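Local coordinates for hypothetical protein (Parabacteroides merdae, PDB 4OO3) that probably binds a nicotinamide dinucleotide through its Rossmann-type domain and acts as an oxidoreductase, although its substrate and reaction are not established, at residues I143-D147 / G413-E419; E154-L159 / I387-R392; T201-L207 / F260-T266; V219-V224 / V301-W305; T253-P257 / N279-K283. All coordinates share one frame; numbering follows the deposited sequence.

Interaction 1 (I143-D147 / G413-E419)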
# COMPACT_ATOMS: atom_id res chain seq x y z
N ILE A 143 -18.21 -11.19 -8.51
CA ILE A 143 -16.76 -11.36 -8.59
C ILE A 143 -16.10 -10.36 -7.65
O ILE A 143 -16.76 -9.45 -7.12
CB ILE A 143 -16.23 -11.23 -10.04
CG1 ILE A 143 -16.63 -9.89 -10.69
CG2 ILE A 143 -16.73 -12.39 -10.90
CD1 ILE A 143 -16.07 -9.69 -12.08
N MSE A 144 -14.82 -10.54 -7.42
CA MSE A 144 -14.11 -9.74 -6.45
C MSE A 144 -13.15 -8.80 -7.11
O MSE A 144 -12.50 -9.15 -8.09
CB MSE A 144 -13.31 -10.65 -5.54
CG MSE A 144 -14.09 -10.95 -4.27
SE MSE A 144 -13.08 -12.27 -3.23
CE MSE A 144 -11.44 -11.21 -3.09
N LEU A 145 -13.09 -7.59 -6.57
CA LEU A 145 -12.04 -6.62 -6.87
C LEU A 145 -11.34 -6.33 -5.55
O LEU A 145 -11.99 -6.00 -4.56
CB LEU A 145 -12.65 -5.33 -7.45
CG LEU A 145 -11.72 -4.12 -7.64
CD1 LEU A 145 -10.52 -4.46 -8.51
CD2 LEU A 145 -12.49 -2.96 -8.25
N TYR A 146 -10.02 -6.46 -5.52
CA TYR A 146 -9.26 -6.28 -4.28
C TYR A 146 -7.93 -5.59 -4.56
O TYR A 146 -7.33 -5.82 -5.61
CB TYR A 146 -9.00 -7.63 -3.63
CG TYR A 146 -8.72 -7.59 -2.15
CD1 TYR A 146 -9.57 -6.91 -1.29
CD2 TYR A 146 -7.65 -8.28 -1.59
CE1 TYR A 146 -9.34 -6.88 0.08
CE2 TYR A 146 -7.42 -8.26 -0.23
CZ TYR A 146 -8.26 -7.55 0.60
OH TYR A 146 -8.06 -7.52 1.95
N ASP A 147 -7.49 -4.75 -3.64
CA ASP A 147 -6.13 -4.21 -3.72
C ASP A 147 -5.22 -4.77 -2.63
O ASP A 147 -5.62 -5.59 -1.82
CB ASP A 147 -6.11 -2.67 -3.81
CG ASP A 147 -6.66 -1.97 -2.57
OD1 ASP A 147 -6.95 -2.61 -1.54
OD2 ASP A 147 -6.79 -0.73 -2.66
N GLY A 413 -16.42 -16.07 -2.30
CA GLY A 413 -16.90 -15.17 -3.35
C GLY A 413 -17.10 -13.74 -2.87
O GLY A 413 -17.28 -12.83 -3.68
N LYS A 414 -17.05 -13.55 -1.56
CA LYS A 414 -17.37 -12.27 -0.94
C LYS A 414 -16.31 -11.89 0.10
O LYS A 414 -15.89 -12.72 0.91
CB LYS A 414 -18.74 -12.37 -0.25
CG LYS A 414 -19.45 -11.03 -0.12
CD LYS A 414 -20.20 -10.89 1.19
CE LYS A 414 -20.74 -9.48 1.38
NZ LYS A 414 -20.75 -9.03 2.80
N LEU A 415 -15.89 -10.63 0.06
CA LEU A 415 -15.03 -10.07 1.10
C LEU A 415 -15.85 -9.72 2.33
O LEU A 415 -17.06 -9.62 2.25
CB LEU A 415 -14.35 -8.81 0.58
CG LEU A 415 -13.37 -9.04 -0.57
CD1 LEU A 415 -13.11 -7.73 -1.31
CD2 LEU A 415 -12.07 -9.65 -0.05
N PRO A 416 -15.19 -9.53 3.49
CA PRO A 416 -15.92 -9.02 4.66
C PRO A 416 -16.55 -7.64 4.44
O PRO A 416 -16.04 -6.83 3.65
CB PRO A 416 -14.85 -8.97 5.76
CG PRO A 416 -13.54 -9.18 5.09
CD PRO A 416 -13.81 -9.93 3.82
N ASP A 417 -17.65 -7.40 5.15
CA ASP A 417 -18.48 -6.19 5.05
C ASP A 417 -17.75 -4.90 4.74
O ASP A 417 -18.11 -4.17 3.82
CB ASP A 417 -19.24 -5.97 6.37
CG ASP A 417 -20.45 -6.87 6.51
OD1 ASP A 417 -20.66 -7.77 5.66
OD2 ASP A 417 -21.20 -6.66 7.49
N TRP A 418 -16.74 -4.61 5.54
CA TRP A 418 -16.11 -3.29 5.56
C TRP A 418 -15.16 -3.02 4.39
O TRP A 418 -14.86 -1.86 4.11
CB TRP A 418 -15.39 -3.07 6.90
CG TRP A 418 -14.44 -4.18 7.28
CD1 TRP A 418 -14.74 -5.28 8.04
CD2 TRP A 418 -13.07 -4.32 6.89
NE1 TRP A 418 -13.63 -6.08 8.15
CE2 TRP A 418 -12.59 -5.51 7.47
CE3 TRP A 418 -12.19 -3.54 6.13
CZ2 TRP A 418 -11.27 -5.95 7.31
CZ3 TRP A 418 -10.88 -3.97 5.97
CH2 TRP A 418 -10.44 -5.17 6.56
N GLU A 419 -14.71 -4.06 3.69
CA GLU A 419 -13.61 -3.93 2.73
C GLU A 419 -13.91 -3.02 1.52
O GLU A 419 -13.14 -2.10 1.25
CB GLU A 419 -13.11 -5.30 2.26
CG GLU A 419 -12.15 -5.97 3.24
CD GLU A 419 -10.69 -5.56 3.05
OE1 GLU A 419 -10.42 -4.46 2.51
OE2 GLU A 419 -9.80 -6.34 3.43
O HOH W 1 -7.96 -3.63 0.95
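The outermost strand of the parallel Rossmann-type sheet, 145-147, and the residue leading into it pack here against the loop that joins helices 395-412 and 419-439: Met144 and Tyr146 meet Leu415 and Glu419. Met144 is a selenomethionine whose chain turns at its last torsion, bringing its terminal methyl to Leu415; CE lies 3.5 Å from Leu415 CD2, a tight carbon contact. The same leucine serves the tyrosine with both branches. Its CD1 comes within 3.6 Å of Tyr146 CD1, while CD2 sits over one ring face, 4.2 Å from the ring centroid and 25° off the normal, which fits a CH-pi contact.

At the far end of the ring the phenol donates to the carboxylate, Tyr146 OH to Glu419 OE2, at 2.6 Å. The carboxylate carbon lies in the ring plane at its edge, yet the two planes stand 75° apart, and the hydroxyl reaches OE2 from above the carboxylate plane. A bend at chi2 (-86°) folds the glutamate chain to this position. Arg152 forms a salt bridge with the same oxygen, so OE2 has two partners. The Pro416-Glu419 part of the loop is a type I turn, closed by Glu419 N to Pro416 O at 3.1 Å. A water links the other carboxylate oxygen of Glu419 to Asp147, donating to Asp147 OD1 at 2.9 Å and to Glu419 OE1 at 3.0 Å.

Interaction 2 (E154-L159 / I387-R392)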
# COMPACT_ATOMS: atom_id res chain seq x y z
N GLU A 154 2.21 -5.74 8.88
CA GLU A 154 3.44 -5.37 9.54
C GLU A 154 3.21 -5.29 11.05
O GLU A 154 2.18 -4.80 11.51
CB GLU A 154 3.96 -4.05 8.96
CG GLU A 154 5.29 -3.59 9.53
CD GLU A 154 5.14 -2.92 10.88
OE1 GLU A 154 4.18 -2.12 11.03
OE2 GLU A 154 5.95 -3.21 11.79
N ILE A 155 4.19 -5.77 11.81
CA ILE A 155 4.00 -6.06 13.24
C ILE A 155 3.68 -4.84 14.12
O ILE A 155 2.78 -4.93 14.95
CB ILE A 155 5.20 -6.88 13.81
CG1 ILE A 155 4.96 -7.28 15.27
CG2 ILE A 155 6.51 -6.10 13.69
CD1 ILE A 155 3.71 -8.11 15.49
N THR A 156 4.39 -3.72 13.95
CA THR A 156 4.11 -2.53 14.77
C THR A 156 2.71 -2.00 14.50
O THR A 156 2.02 -1.58 15.43
CB THR A 156 5.13 -1.38 14.57
OG1 THR A 156 5.12 -0.93 13.20
CG2 THR A 156 6.54 -1.82 14.96
N THR A 157 2.29 -2.05 13.24
CA THR A 157 0.93 -1.67 12.88
C THR A 157 -0.09 -2.55 13.59
O THR A 157 -1.07 -2.03 14.14
CB THR A 157 0.74 -1.71 11.35
OG1 THR A 157 1.24 -0.49 10.79
CG2 THR A 157 -0.72 -1.86 10.96
N MSE A 158 0.14 -3.86 13.61
CA MSE A 158 -0.79 -4.80 14.23
C MSE A 158 -0.86 -4.55 15.71
O MSE A 158 -1.93 -4.68 16.31
CB MSE A 158 -0.40 -6.25 13.98
CG MSE A 158 -0.62 -6.60 12.51
SE MSE A 158 0.06 -8.41 12.12
CE MSE A 158 -1.49 -9.39 12.82
N LEU A 159 0.27 -4.19 16.33
CA LEU A 159 0.28 -3.95 17.77
C LEU A 159 -0.39 -2.62 18.11
O LEU A 159 -1.02 -2.48 19.16
CB LEU A 159 1.71 -4.02 18.33
CG LEU A 159 2.30 -5.43 18.35
CD1 LEU A 159 3.79 -5.42 18.65
CD2 LEU A 159 1.57 -6.30 19.36
N ILE A 387 9.57 -6.13 20.68
CA ILE A 387 9.04 -7.07 19.69
C ILE A 387 10.14 -8.04 19.27
O ILE A 387 11.17 -7.61 18.75
CB ILE A 387 8.55 -6.32 18.44
CG1 ILE A 387 7.44 -5.34 18.81
CG2 ILE A 387 8.06 -7.30 17.38
CD1 ILE A 387 7.27 -4.21 17.82
N PRO A 388 9.94 -9.35 19.49
CA PRO A 388 10.88 -10.37 19.02
C PRO A 388 11.21 -10.27 17.52
O PRO A 388 10.34 -9.95 16.71
CB PRO A 388 10.15 -11.67 19.30
CG PRO A 388 9.32 -11.37 20.50
CD PRO A 388 8.90 -9.94 20.36
N ALA A 389 12.47 -10.56 17.18
CA ALA A 389 12.96 -10.47 15.81
C ALA A 389 12.17 -11.34 14.83
O ALA A 389 12.10 -11.01 13.66
CB ALA A 389 14.43 -10.85 15.75
N LYS A 390 11.60 -12.44 15.32
CA LYS A 390 10.84 -13.36 14.46
C LYS A 390 9.63 -12.71 13.78
O LYS A 390 9.25 -13.13 12.69
CB LYS A 390 10.40 -14.62 15.23
CG LYS A 390 9.69 -14.34 16.56
CD LYS A 390 8.58 -15.35 16.85
CE LYS A 390 7.31 -15.01 16.07
NZ LYS A 390 6.18 -15.94 16.33
N TYR A 391 9.06 -11.68 14.41
CA TYR A 391 7.93 -10.95 13.81
C TYR A 391 8.34 -10.01 12.66
O TYR A 391 7.46 -9.52 11.95
CB TYR A 391 7.21 -10.13 14.87
CG TYR A 391 6.47 -10.95 15.90
CD1 TYR A 391 5.22 -11.50 15.62
CD2 TYR A 391 7.01 -11.16 17.17
CE1 TYR A 391 4.54 -12.25 16.57
CE2 TYR A 391 6.33 -11.90 18.12
CZ TYR A 391 5.10 -12.44 17.82
OH TYR A 391 4.42 -13.18 18.76
N ARG A 392 9.63 -9.76 12.49
CA ARG A 392 10.12 -8.89 11.41
C ARG A 392 10.21 -9.68 10.12
O ARG A 392 11.29 -9.87 9.57
CB ARG A 392 11.48 -8.28 11.77
CG ARG A 392 11.51 -7.54 13.09
CD ARG A 392 10.59 -6.33 13.10
NE ARG A 392 10.68 -5.60 14.35
CZ ARG A 392 10.28 -4.34 14.54
NH1 ARG A 392 9.75 -3.64 13.54
NH2 ARG A 392 10.41 -3.78 15.74
O HOH W 2 8.29 -4.32 11.02
O HOH W 3 6.21 -7.36 10.42
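With CG1 anti to its backbone nitrogen (chi1 -175°), Ile155 turns its longer branch toward Tyr391 CB and Ile387 CG2. Ile155 CG1 lies 3.7 Å from Tyr391 CB and 3.8 Å from Ile387 CG2, the two isoleucines lying side by side and pointing opposite ways. Leu159, one helical turn on, meets Ile387 tip to tip, CD1 to CG1 at 3.7 Å. Ile155 CG2 lies over one face of the Arg392 guanidinium, whose chain bends at chi2 (-63°) to come back to the helix.

The contact joins the N-terminal part of helix 155-164 to the loop that follows strand 382-386, which includes the 3-10 segment 389-391. Glu154 is the N-cap of that helix: OE1 accepts from Thr157 N at 2.9 Å and also from Thr156 OG1, while OE2 accepts from Thr156 N at 2.7 Å, so the carboxylate is held by three protein donors, with a water as a fourth.

Glu154 OE2 and Arg392 NH1 are 4.2 Å apart, with the oxygen well out of the guanidinium plane; that water bridges them, and NH1 also donates to Pro340 O. A second water joins Ile155 N to Tyr391 O, accepting from the former at 2.9 Å. Direct contact is therefore chiefly apolar, whereas charge and backbone polarity are coupled through water, and the helix N-terminus would be expected to stabilise the ionised Glu154.

Interaction 3 (T201-L207 / F260-T266)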
# COMPACT_ATOMS: atom_id res chain seq x y z
N THR A 201 16.20 -0.25 -10.52
CA THR A 201 15.73 0.59 -11.63
C THR A 201 14.21 0.73 -11.61
O THR A 201 13.51 -0.21 -11.23
CB THR A 201 16.19 -0.00 -12.98
OG1 THR A 201 17.53 0.42 -13.24
CG2 THR A 201 15.31 0.45 -14.15
N ARG A 202 13.72 1.90 -12.03
CA ARG A 202 12.29 2.14 -12.21
C ARG A 202 11.97 2.45 -13.67
O ARG A 202 12.80 3.02 -14.36
CB ARG A 202 11.84 3.29 -11.32
CG ARG A 202 11.99 3.01 -9.84
CD ARG A 202 11.58 4.21 -9.00
NE ARG A 202 11.82 3.96 -7.58
CZ ARG A 202 11.03 3.21 -6.80
NH1 ARG A 202 9.95 2.63 -7.29
NH2 ARG A 202 11.33 3.05 -5.52
N PRO A 203 10.77 2.09 -14.13
CA PRO A 203 10.38 2.47 -15.49
C PRO A 203 10.40 3.98 -15.68
O PRO A 203 10.19 4.72 -14.72
CB PRO A 203 8.95 1.92 -15.62
CG PRO A 203 8.48 1.69 -14.23
CD PRO A 203 9.70 1.35 -13.44
N VAL A 204 10.65 4.43 -16.90
CA VAL A 204 10.68 5.87 -17.21
C VAL A 204 9.41 6.58 -16.80
O VAL A 204 9.47 7.71 -16.31
CB VAL A 204 10.95 6.17 -18.70
CG1 VAL A 204 12.44 6.11 -18.99
CG2 VAL A 204 10.18 5.22 -19.62
N TRP A 205 8.26 5.92 -16.96
CA TRP A 205 6.96 6.55 -16.69
C TRP A 205 6.65 6.65 -15.20
O TRP A 205 5.66 7.29 -14.83
CB TRP A 205 5.81 5.84 -17.42
CG TRP A 205 5.85 4.35 -17.29
CD1 TRP A 205 6.35 3.47 -18.21
CD2 TRP A 205 5.39 3.57 -16.19
NE1 TRP A 205 6.22 2.19 -17.75
CE2 TRP A 205 5.63 2.22 -16.51
CE3 TRP A 205 4.78 3.87 -14.96
CZ2 TRP A 205 5.30 1.18 -15.65
CZ3 TRP A 205 4.45 2.83 -14.11
CH2 TRP A 205 4.71 1.50 -14.46
N TYR A 206 7.47 6.03 -14.35
CA TYR A 206 7.30 6.15 -12.90
C TYR A 206 7.38 7.61 -12.46
O TYR A 206 6.71 8.02 -11.53
CB TYR A 206 8.35 5.32 -12.15
CG TYR A 206 8.14 5.35 -10.64
CD1 TYR A 206 7.27 4.46 -10.02
CD2 TYR A 206 8.81 6.28 -9.84
CE1 TYR A 206 7.07 4.49 -8.64
CE2 TYR A 206 8.61 6.32 -8.47
CZ TYR A 206 7.74 5.42 -7.87
OH TYR A 206 7.54 5.44 -6.51
N LEU A 207 8.21 8.38 -13.15
CA LEU A 207 8.40 9.79 -12.81
C LEU A 207 7.41 10.71 -13.54
O LEU A 207 7.46 11.94 -13.37
CB LEU A 207 9.85 10.18 -13.10
CG LEU A 207 10.87 9.40 -12.26
CD1 LEU A 207 12.29 9.71 -12.70
CD2 LEU A 207 10.72 9.72 -10.78
N PHE A 260 18.29 11.04 -13.09
CA PHE A 260 17.32 10.40 -13.97
C PHE A 260 17.92 9.18 -14.67
O PHE A 260 17.35 8.09 -14.62
CB PHE A 260 16.79 11.38 -15.02
CG PHE A 260 15.67 10.82 -15.83
CD1 PHE A 260 14.37 10.92 -15.40
CD2 PHE A 260 15.93 10.14 -17.01
CE1 PHE A 260 13.33 10.37 -16.13
CE2 PHE A 260 14.91 9.59 -17.75
CZ PHE A 260 13.60 9.70 -17.31
N LYS A 261 19.07 9.36 -15.30
CA LYS A 261 19.78 8.26 -15.95
C LYS A 261 19.97 7.08 -15.01
O LYS A 261 19.64 5.94 -15.35
CB LYS A 261 21.15 8.75 -16.47
CG LYS A 261 21.98 7.70 -17.19
CD LYS A 261 21.28 7.17 -18.43
CE LYS A 261 22.18 6.26 -19.25
NZ LYS A 261 21.55 5.87 -20.54
N GLN A 262 20.48 7.37 -13.82
CA GLN A 262 20.81 6.32 -12.86
C GLN A 262 19.58 5.53 -12.41
O GLN A 262 19.60 4.31 -12.43
CB GLN A 262 21.52 6.92 -11.65
CG GLN A 262 22.16 5.90 -10.73
CD GLN A 262 22.77 6.52 -9.49
OE1 GLN A 262 22.37 7.60 -9.05
NE2 GLN A 262 23.75 5.83 -8.91
N VAL A 263 18.52 6.22 -12.00
CA VAL A 263 17.31 5.54 -11.49
C VAL A 263 16.47 4.84 -12.57
O VAL A 263 15.80 3.84 -12.27
CB VAL A 263 16.39 6.49 -10.66
CG1 VAL A 263 15.82 7.62 -11.51
CG2 VAL A 263 15.26 5.71 -10.00
N THR A 264 16.51 5.34 -13.81
CA THR A 264 15.72 4.74 -14.90
C THR A 264 16.54 3.90 -15.88
O THR A 264 16.03 2.94 -16.43
CB THR A 264 14.94 5.78 -15.73
OG1 THR A 264 15.85 6.52 -16.57
CG2 THR A 264 14.16 6.74 -14.82
N GLY A 265 17.79 4.29 -16.12
CA GLY A 265 18.61 3.67 -17.16
C GLY A 265 18.54 4.44 -18.47
O GLY A 265 19.48 4.43 -19.25
N THR A 266 17.41 5.12 -18.70
CA THR A 266 17.20 5.89 -19.92
C THR A 266 17.94 7.22 -19.87
O THR A 266 18.17 7.78 -18.79
CB THR A 266 15.70 6.19 -20.12
OG1 THR A 266 14.97 4.96 -20.06
CG2 THR A 266 15.42 6.86 -21.46
O HOH W 4 13.50 1.73 -16.74
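One carbonyl oxygen near the end of a helix, Val263 O, takes two contacts from an irregular loop. Arg202 N donates to it at 2.9 Å, with an N-H...O angle of 166°, and Thr201 CA makes a CA-H...O contact at 3.3 Å. The reverse contact runs from Thr264 CA to Arg202 O at 3.4 Å, and a water donates to both Arg202 O and Thr264 O.

Within the C-terminal domain, this fastens the loop 201-207, with its 3-10 segment 204-207, to the C-terminal end of helix 257-264. Gly265 leaves the helix with positive phi. Thr264 OG1 donates to Phe260 O and accepts from Thr266 N, forming an ST turn there.

Apolar branches make further contacts. Leu207 CD1 reaches Phe260 CD1 at 3.6 Å, the two side chains passing one another head to tail, and also lies 4.3 Å from Val263 CG1. Val204 CG1 approaches Phe260 CZ at 4.1 Å, but its exact position is doubtful because it lies implausibly close to Thr266 OG1. Arg202 crosses Val263 at a slant, CD to CG2 at 4.1 Å, and carries its NE on to Leu191 O.

Interaction 4 (V219-V224 / V301-W305)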
# COMPACT_ATOMS: atom_id res chain seq x y z
N VAL A 219 1.49 6.50 -2.33
CA VAL A 219 1.83 5.89 -1.04
C VAL A 219 0.82 6.28 0.04
O VAL A 219 0.64 5.52 0.98
CB VAL A 219 3.28 6.24 -0.62
CG1 VAL A 219 3.56 5.95 0.85
CG2 VAL A 219 4.26 5.48 -1.49
N THR A 220 0.17 7.44 -0.10
CA THR A 220 -0.86 7.88 0.86
C THR A 220 -1.99 6.85 0.98
O THR A 220 -2.66 6.76 2.01
CB THR A 220 -1.53 9.21 0.44
OG1 THR A 220 -2.04 9.08 -0.89
CG2 THR A 220 -0.55 10.37 0.51
N THR A 221 -2.23 6.11 -0.10
CA THR A 221 -3.19 5.01 -0.07
C THR A 221 -2.94 4.14 1.16
O THR A 221 -3.84 3.93 1.96
CB THR A 221 -3.09 4.20 -1.38
OG1 THR A 221 -3.48 5.04 -2.47
CG2 THR A 221 -4.00 2.98 -1.36
N HIS A 222 -1.70 3.67 1.33
CA HIS A 222 -1.32 2.89 2.51
C HIS A 222 -1.64 3.62 3.81
O HIS A 222 -2.14 3.00 4.76
CB HIS A 222 0.17 2.57 2.51
CG HIS A 222 0.61 1.65 1.42
ND1 HIS A 222 -0.02 0.46 1.14
CD2 HIS A 222 1.65 1.74 0.55
CE1 HIS A 222 0.60 -0.14 0.14
NE2 HIS A 222 1.62 0.62 -0.23
N LEU A 223 -1.32 4.91 3.88
CA LEU A 223 -1.43 5.64 5.14
C LEU A 223 -2.89 5.88 5.49
O LEU A 223 -3.30 5.68 6.63
CB LEU A 223 -0.64 6.96 5.11
CG LEU A 223 0.86 6.83 4.81
CD1 LEU A 223 1.53 8.19 4.87
CD2 LEU A 223 1.54 5.85 5.76
N VAL A 224 -3.67 6.27 4.49
CA VAL A 224 -5.11 6.47 4.66
C VAL A 224 -5.78 5.17 5.10
O VAL A 224 -6.64 5.18 5.99
CB VAL A 224 -5.75 7.03 3.37
CG1 VAL A 224 -7.27 6.88 3.39
CG2 VAL A 224 -5.37 8.49 3.20
N VAL A 301 -1.91 12.79 6.96
CA VAL A 301 -0.96 11.88 6.33
C VAL A 301 -0.05 12.63 5.38
O VAL A 301 -0.47 13.60 4.74
CB VAL A 301 -1.65 10.71 5.59
CG1 VAL A 301 -2.55 9.94 6.54
CG2 VAL A 301 -2.43 11.20 4.38
N SER A 302 1.19 12.17 5.27
CA SER A 302 2.20 12.86 4.49
C SER A 302 3.21 11.88 3.89
O SER A 302 3.61 10.89 4.52
CB SER A 302 2.90 13.87 5.39
OG SER A 302 4.00 14.46 4.73
N VAL A 303 3.64 12.18 2.66
CA VAL A 303 4.60 11.35 1.94
C VAL A 303 5.60 12.24 1.21
O VAL A 303 5.22 13.13 0.47
CB VAL A 303 3.92 10.42 0.91
CG1 VAL A 303 4.97 9.62 0.15
CG2 VAL A 303 2.93 9.48 1.58
N ILE A 304 6.89 11.98 1.45
CA ILE A 304 7.97 12.62 0.73
C ILE A 304 8.79 11.55 0.00
O ILE A 304 9.11 10.51 0.57
CB ILE A 304 8.87 13.44 1.67
CG1 ILE A 304 8.08 14.64 2.23
CG2 ILE A 304 10.13 13.90 0.94
CD1 ILE A 304 8.82 15.49 3.23
N TRP A 305 9.11 11.82 -1.26
CA TRP A 305 10.01 11.00 -2.04
C TRP A 305 11.27 11.80 -2.37
O TRP A 305 11.24 12.72 -3.19
CB TRP A 305 9.33 10.54 -3.34
CG TRP A 305 8.42 9.35 -3.15
CD1 TRP A 305 7.10 9.37 -2.84
CD2 TRP A 305 8.79 7.97 -3.27
NE1 TRP A 305 6.61 8.08 -2.76
CE2 TRP A 305 7.63 7.21 -3.01
CE3 TRP A 305 9.99 7.31 -3.55
CZ2 TRP A 305 7.64 5.82 -3.04
CZ3 TRP A 305 9.99 5.92 -3.57
CH2 TRP A 305 8.82 5.19 -3.32
O HOH W 5 3.63 8.47 -2.95
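Val219, leading into helix 220-231, meets two residues of strand 297-306 with different branches. CG1, anti to the backbone nitrogen (chi1 165°), lies 3.7 Å from Val303 CG2, and CG2 comes to the edge of the Trp305 indole, 3.7 Å from CZ2 and near the ring plane. A water accepts from Val219 N and from Trp305 NE1, 3.0 Å from the latter, which gives both N-H groups a shared partner.

Thr220 presents its methyl rather than its hydroxyl to the strand: CG2 is 3.7 Å from Val303 CG2, while OG1 is bonded back to Ile216 O within its own part of the chain. One turn further along, Leu223 sits over the strand with CB 3.8 Å from Val301 CG1 and CD1 3.4 Å from Ser302 O; CD1 also touches Val303 CG2. Val224 closes the row at its CG2, 4.2 Å from Val301 CG2, where the two side chains cross at about a right angle.

The segment axes approach to 8.3 Å with their directions 155° apart, so helix and strand run roughly antiparallel, as a helix lying on one face of the mixed sheet of the C-terminal domain. Val301 and Val303 point to the helix, while Ser302 between them points away. Direct side-chain contact is thus chiefly aliphatic, with one methyl against a backbone carbonyl and one at the indole edge, and the polar link is the single water bound at Val219 N.

Interaction 5 (T253-P257 / N279-K283)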
# COMPACT_ATOMS: atom_id res chain seq x y z
N THR A 253 9.90 17.06 -6.28
CA THR A 253 11.27 16.68 -6.03
C THR A 253 12.03 16.90 -7.34
O THR A 253 11.59 16.43 -8.39
CB THR A 253 11.37 15.20 -5.58
OG1 THR A 253 10.65 15.03 -4.36
CG2 THR A 253 12.82 14.79 -5.37
N SER A 254 13.13 17.63 -7.28
CA SER A 254 13.94 17.90 -8.46
C SER A 254 14.81 16.71 -8.77
O SER A 254 15.38 16.11 -7.86
CB SER A 254 14.82 19.13 -8.25
OG SER A 254 14.03 20.30 -8.21
N ILE A 255 14.90 16.35 -10.05
CA ILE A 255 15.80 15.29 -10.48
C ILE A 255 16.74 15.84 -11.56
O ILE A 255 16.28 16.41 -12.55
CB ILE A 255 15.05 14.07 -11.05
CG1 ILE A 255 13.84 13.70 -10.18
CG2 ILE A 255 15.99 12.89 -11.19
CD1 ILE A 255 14.21 13.08 -8.85
N SER A 256 18.04 15.67 -11.35
CA SER A 256 19.03 16.06 -12.35
C SER A 256 19.07 15.02 -13.47
O SER A 256 18.60 13.90 -13.29
CB SER A 256 20.41 16.20 -11.70
OG SER A 256 21.00 14.93 -11.49
N PRO A 257 19.63 15.38 -14.64
CA PRO A 257 19.76 14.42 -15.74
C PRO A 257 20.52 13.15 -15.36
O PRO A 257 20.22 12.06 -15.87
CB PRO A 257 20.56 15.20 -16.80
CG PRO A 257 20.37 16.64 -16.46
CD PRO A 257 20.20 16.70 -14.98
N ASN A 279 15.07 23.74 -16.42
CA ASN A 279 16.42 23.96 -16.95
C ASN A 279 17.21 22.68 -16.84
O ASN A 279 18.08 22.54 -15.97
CB ASN A 279 17.13 25.11 -16.22
CG ASN A 279 16.85 26.46 -16.84
OD1 ASN A 279 16.44 27.40 -16.15
ND2 ASN A 279 17.07 26.58 -18.14
N ASP A 280 16.88 21.72 -17.70
CA ASP A 280 17.47 20.39 -17.66
C ASP A 280 17.15 19.66 -16.33
O ASP A 280 17.73 18.61 -16.04
CB ASP A 280 18.99 20.49 -17.88
CG ASP A 280 19.56 19.38 -18.76
OD1 ASP A 280 18.78 18.70 -19.48
OD2 ASP A 280 20.79 19.20 -18.75
N THR A 281 16.21 20.21 -15.56
CA THR A 281 15.85 19.69 -14.24
C THR A 281 14.42 19.16 -14.25
O THR A 281 13.48 19.91 -14.51
CB THR A 281 15.95 20.80 -13.18
OG1 THR A 281 17.24 21.40 -13.22
CG2 THR A 281 15.69 20.25 -11.77
N LEU A 282 14.26 17.87 -13.96
CA LEU A 282 12.93 17.26 -13.93
C LEU A 282 12.28 17.50 -12.57
O LEU A 282 12.89 17.24 -11.54
CB LEU A 282 13.04 15.76 -14.22
CG LEU A 282 11.78 14.91 -14.06
CD1 LEU A 282 10.72 15.34 -15.05
CD2 LEU A 282 12.11 13.44 -14.24
N LYS A 283 11.05 18.01 -12.59
CA LYS A 283 10.28 18.32 -11.38
C LYS A 283 9.08 17.40 -11.29
O LYS A 283 8.14 17.52 -12.08
CB LYS A 283 9.79 19.77 -11.42
CG LYS A 283 10.88 20.80 -11.59
CD LYS A 283 11.52 21.18 -10.26
CE LYS A 283 12.46 22.36 -10.43
NZ LYS A 283 12.37 23.29 -9.28
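Ile255 and Leu282 turn their side chains to the same face of the sheet, CB to CB at 4.1 Å, although the isoleucine's end then leads away from its partner. They form an antiparallel hydrogen-bonded pair: Ile255 N donates to Leu282 O at 2.7 Å and Leu282 N to Ile255 O at 2.9 Å. The pair lies at the edge of the mixed sheet of the C-terminal domain, where strand 243-255 is outermost within the chain. On the other face, Ser254 and Lys283 make the adjoining non-hydrogen-bonded pair. The lysine chain bends at chi2 (-85°) and passes its methylenes by the serine, CD 3.4 Å from Ser254 OG.

Where strand 243-255 ends and just before 282-294 begins, Pro257 crosses Asp280 at about a right angle, its CG 3.5 Å from Asp280 OD2 and its CD 3.3 Å from Asp280 O. Ser256 caps the following helix through Glu259 N. Tyr269 OH bonds to Asp280 O. Within these segments the pairing has two backbone bonds, with the flanking side chains adding chiefly van der Waals contact.

Interactions 1 and 4 are buried, whereas interactions 2, 3 and 5 are partly buried. Interaction 1 alone involves the Rossmann-type sheet, and it differs from interaction 4 in pairing apolar packing with a phenol-carboxylate bond where interaction 4 is chiefly aliphatic packing. Interactions 4 and 5 lie on the same mixed sheet, whose strands 282-294 and 297-306 are neighbours, and Thr253 OG1 bonds to Trp305 O between them. Interaction 3 touches both: Tyr206 and Arg202 pack on Trp305, and Phe260 on Ile255 and Leu282. Backbone bonds cross interactions 3 and 5, while water bridges supplement interactions 1 to 4. Interaction 2 stands about 21 Å from interaction 4, centre to centre, without touching it.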